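PDB 2EAB: alpha-fucosidase, which probably hydrolyses alpha-1,2-linked L-fucose from glycans, this chain being the catalytic part of a longer bacterial protein. Local coordinates for residues Q727-T735 / S774-N784. Sequence-based numbering, arbitrary orientation.
Sequences QRINSWART and SGVDEMLLQSN. With EDO (1,2-ethanediol), chain G.
Arg734 bends at chi2 (-70°) and so does Glu778 (-68°), which brings guanidinium and carboxylate together beside the helix pair. Arg734 NE gives Glu778 OE1 a nearly straight bond of 2.9 Å, part of a salt bridge. OE1 lies in the guanidinium plane, but NE comes from above the carboxylate plane. A 1,2-ethanediol, probably from the crystallisation liquor, bridges Arg734 NH2 and Glu778 OE2. The amide of Asn784 stacks over one guanidinium face, with CG 3.4 Å above its centre and the planes 19° apart. Pro688 O and Gly689 O also bind the guanidinium. Gln782 NE2 bonds Glu778 O in its own segment (2.8 Å) and crosses to Ala733 O (2.9 Å), from above the carbonyl plane. On the N-terminal side, Ser774 OG donates to Asn730 OD1 at 2.7 Å. The backbones are nearest at Asn730 and Gly775, 4.5 Å between CA atoms. Ile729 CG2 packs on Gly775 CA, and Ala733 CB on Glu778 CB. Asn784 is close to Asp690, a calcium ligand seen for this protein, though no calcium is bound there in this chain. The axes run almost parallel, 8.4 Å apart, with helix 738-751 between them in sequence, in the (alpha/alpha)6 barrel of the family 95 catalytic domain.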
loop_
_atom_site.group_PDB
_atom_site.type_symbol
_atom_site.label_atom_id
_atom_site.label_comp_id
_atom_site.label_asym_id
_atom_site.label_seq_id
_atom_site.Cartn_x
_atom_site.Cartn_y
_atom_site.Cartn_z
ATOM N N GLN A 727 7.615 -6.300 5.720
ATOM C CA GLN A 727 8.390 -7.072 4.755
ATOM C C GLN A 727 8.807 -8.432 5.315
ATOM O O GLN A 727 8.722 -9.459 4.629
ATOM C CB GLN A 727 9.629 -6.295 4.319
ATOM C CG GLN A 727 10.491 -7.070 3.341
ATOM C CD GLN A 727 11.780 -6.369 3.000
ATOM O OE1 GLN A 727 12.184 -5.409 3.671
ATOM N NE2 GLN A 727 12.445 -6.842 1.953
ATOM N N ARG A 728 9.257 -8.442 6.565
ATOM C CA ARG A 728 9.734 -9.679 7.173
ATOM C C ARG A 728 8.628 -10.718 7.336
ATOM O O ARG A 728 8.852 -11.898 7.073
ATOM C CB ARG A 728 10.465 -9.408 8.487
ATOM C CG ARG A 728 11.793 -8.714 8.253
ATOM C CD ARG A 728 12.432 -8.233 9.529
ATOM N NE ARG A 728 13.524 -7.307 9.248
ATOM C CZ ARG A 728 14.475 -6.988 10.120
ATOM N NH1 ARG A 728 14.485 -7.530 11.335
ATOM N NH2 ARG A 728 15.423 -6.129 9.779
ATOM N N ILE A 729 7.438 -10.288 7.745
ATOM C CA ILE A 729 6.298 -11.206 7.843
ATOM C C ILE A 729 6.023 -11.877 6.492
ATOM O O ILE A 729 5.925 -13.104 6.406
ATOM C CB ILE A 729 5.032 -10.486 8.364
ATOM C CG1 ILE A 729 5.239 -10.021 9.810
ATOM C CG2 ILE A 729 3.810 -11.402 8.293
ATOM C CD1 ILE A 729 4.229 -8.980 10.264
ATOM N N ASN A 730 5.911 -11.074 5.437
ATOM C CA ASN A 730 5.620 -11.613 4.110
ATOM C C ASN A 730 6.728 -12.507 3.567
ATOM O O ASN A 730 6.453 -13.538 2.948
ATOM C CB ASN A 730 5.299 -10.486 3.133
ATOM C CG ASN A 730 3.903 -9.939 3.330
ATOM O OD1 ASN A 730 2.935 -10.433 2.738
ATOM N ND2 ASN A 730 3.783 -8.912 4.171
ATOM N N SER A 731 7.976 -12.116 3.816
ATOM C CA SER A 731 9.136 -12.881 3.360
ATOM C C SER A 731 9.186 -14.242 4.037
ATOM O O SER A 731 9.344 -15.272 3.376
ATOM C CB SER A 731 10.425 -12.112 3.628
ATOM O OG SER A 731 10.434 -10.881 2.927
ATOM N N TRP A 732 9.028 -14.249 5.356
ATOM C CA TRP A 732 9.005 -15.507 6.084
ATOM C C TRP A 732 7.819 -16.390 5.689
ATOM O O TRP A 732 7.963 -17.606 5.626
ATOM C CB TRP A 732 9.061 -15.266 7.588
ATOM C CG TRP A 732 10.466 -15.081 8.099
ATOM C CD1 TRP A 732 11.096 -13.901 8.368
ATOM C CD2 TRP A 732 11.410 -16.120 8.394
ATOM N NE1 TRP A 732 12.375 -14.140 8.821
ATOM C CE2 TRP A 732 12.593 -15.493 8.851
ATOM C CE3 TRP A 732 11.370 -17.518 8.321
ATOM C CZ2 TRP A 732 13.729 -16.219 9.235
ATOM C CZ3 TRP A 732 12.502 -18.242 8.700
ATOM C CH2 TRP A 732 13.662 -17.587 9.155
ATOM N N ALA A 733 6.665 -15.801 5.384
ATOM C CA ALA A 733 5.517 -16.606 4.951
ATOM C C ALA A 733 5.862 -17.425 3.704
ATOM O O ALA A 733 5.494 -18.598 3.599
ATOM C CB ALA A 733 4.301 -15.737 4.694
ATOM N N ARG A 734 6.582 -16.814 2.768
ATOM C CA ARG A 734 6.958 -17.474 1.522
ATOM C C ARG A 734 7.894 -18.666 1.733
ATOM O O ARG A 734 7.989 -19.532 0.862
ATOM C CB ARG A 734 7.602 -16.464 0.567
ATOM C CG ARG A 734 6.635 -15.402 0.020
ATOM C CD ARG A 734 5.632 -16.002 -0.972
ATOM N NE ARG A 734 4.809 -15.027 -1.697
ATOM C CZ ARG A 734 5.231 -14.310 -2.737
ATOM N NH1 ARG A 734 6.490 -14.401 -3.148
ATOM N NH2 ARG A 734 4.395 -13.486 -3.358
ATOM N N THR A 735 8.587 -18.710 2.872
ATOM C CA THR A 735 9.477 -19.830 3.198
ATOM C C THR A 735 8.725 -21.080 3.654
ATOM O O THR A 735 9.315 -22.162 3.716
ATOM C CB THR A 735 10.486 -19.494 4.329
ATOM O OG1 THR A 735 9.799 -19.431 5.585
ATOM C CG2 THR A 735 11.225 -18.194 4.072
ATOM N N SER A 774 -1.464 -8.569 4.224
ATOM C CA SER A 774 -0.847 -9.377 3.184
ATOM C C SER A 774 -0.148 -10.595 3.772
ATOM O O SER A 774 -0.264 -11.699 3.236
ATOM C CB SER A 774 0.152 -8.555 2.374
ATOM O OG SER A 774 0.785 -9.363 1.399
ATOM N N GLY A 775 0.572 -10.397 4.873
ATOM C CA GLY A 775 1.335 -11.477 5.493
ATOM C C GLY A 775 0.454 -12.610 5.986
ATOM O O GLY A 775 0.766 -13.786 5.802
ATOM N N VAL A 776 -0.662 -12.256 6.613
ATOM C CA VAL A 776 -1.640 -13.257 7.030
ATOM C C VAL A 776 -2.192 -14.001 5.808
ATOM O O VAL A 776 -2.282 -15.234 5.817
ATOM C CB VAL A 776 -2.768 -12.637 7.875
ATOM C CG1 VAL A 776 -3.851 -13.664 8.172
ATOM C CG2 VAL A 776 -2.204 -12.077 9.178
ATOM N N ASP A 777 -2.540 -13.266 4.755
ATOM C CA ASP A 777 -2.982 -13.908 3.518
ATOM C C ASP A 777 -1.960 -14.929 3.035
ATOM O O ASP A 777 -2.330 -16.053 2.707
ATOM C CB ASP A 777 -3.245 -12.886 2.410
ATOM C CG ASP A 777 -4.564 -12.150 2.579
ATOM O OD1 ASP A 777 -5.283 -12.413 3.559
ATOM O OD2 ASP A 777 -4.886 -11.296 1.717
ATOM N N GLU A 778 -0.680 -14.546 3.022
ATOM C CA GLU A 778 0.373 -15.424 2.514
ATOM C C GLU A 778 0.591 -16.652 3.396
ATOM O O GLU A 778 1.036 -17.683 2.905
ATOM C CB GLU A 778 1.689 -14.665 2.303
ATOM C CG GLU A 778 1.621 -13.524 1.280
ATOM C CD GLU A 778 1.402 -13.975 -0.162
ATOM O OE1 GLU A 778 2.145 -14.853 -0.656
ATOM O OE2 GLU A 778 0.495 -13.414 -0.816
ATOM N N MET A 779 0.270 -16.559 4.685
ATOM C CA MET A 779 0.321 -17.744 5.545
ATOM C C MET A 779 -0.740 -18.769 5.168
ATOM O O MET A 779 -0.502 -19.978 5.233
ATOM C CB MET A 779 0.179 -17.365 7.016
ATOM C CG MET A 779 1.458 -16.811 7.617
ATOM S SD MET A 779 1.429 -16.758 9.409
ATOM C CE MET A 779 0.619 -15.184 9.538
ATOM N N LEU A 780 -1.907 -18.273 4.769
ATOM C CA LEU A 780 -3.063 -19.129 4.519
ATOM C C LEU A 780 -3.214 -19.540 3.061
ATOM O O LEU A 780 -3.851 -20.559 2.768
ATOM C CB LEU A 780 -4.342 -18.455 5.014
ATOM C CG LEU A 780 -4.320 -17.996 6.475
ATOM C CD1 LEU A 780 -5.626 -17.305 6.813
ATOM C CD2 LEU A 780 -4.059 -19.157 7.433
ATOM N N LEU A 781 -2.621 -18.762 2.157
ATOM C CA LEU A 781 -2.769 -18.974 0.723
ATOM C C LEU A 781 -1.600 -18.354 -0.018
ATOM O O LEU A 781 -1.304 -17.172 0.172
ATOM C CB LEU A 781 -4.077 -18.344 0.225
ATOM C CG LEU A 781 -4.281 -18.316 -1.292
ATOM C CD1 LEU A 781 -4.440 -19.724 -1.859
ATOM C CD2 LEU A 781 -5.473 -17.461 -1.660
ATOM N N GLN A 782 -0.938 -19.138 -0.857
ATOM C CA GLN A 782 0.031 -18.588 -1.799
ATOM C C GLN A 782 -0.360 -19.020 -3.198
ATOM O O GLN A 782 -1.001 -20.061 -3.376
ATOM C CB GLN A 782 1.457 -19.019 -1.444
ATOM C CG GLN A 782 2.015 -18.218 -0.270
ATOM C CD GLN A 782 3.249 -18.820 0.376
ATOM O OE1 GLN A 782 4.078 -19.443 -0.289
ATOM N NE2 GLN A 782 3.382 -18.620 1.685
ATOM N N SER A 783 0.013 -18.225 -4.196
ATOM C CA SER A 783 -0.338 -18.560 -5.569
ATOM C C SER A 783 0.663 -18.025 -6.588
ATOM O O SER A 783 0.330 -17.874 -7.761
ATOM C CB SER A 783 -1.765 -18.096 -5.900
ATOM O OG SER A 783 -1.900 -16.684 -5.825
ATOM N N ASN A 784 1.888 -17.764 -6.139
ATOM C CA ASN A 784 2.903 -17.136 -6.985
ATOM C C ASN A 784 3.927 -18.094 -7.570
ATOM O O ASN A 784 4.729 -17.689 -8.415
ATOM C CB ASN A 784 3.670 -16.081 -6.192
ATOM C CG ASN A 784 4.569 -16.699 -5.140
ATOM O OD1 ASN A 784 4.082 -17.321 -4.199
ATOM N ND2 ASN A 784 5.876 -16.554 -5.300
HETATM C C1 EDO G . 2.517 -11.208 -2.859
HETATM O O1 EDO G . 2.073 -12.650 -2.982
HETATM C C2 EDO G . 1.192 -10.352 -2.786
HETATM O O2 EDO G . 0.435 -10.628 -3.990
HETATM O O HOH W 1 5.768 -21.347 0.833
#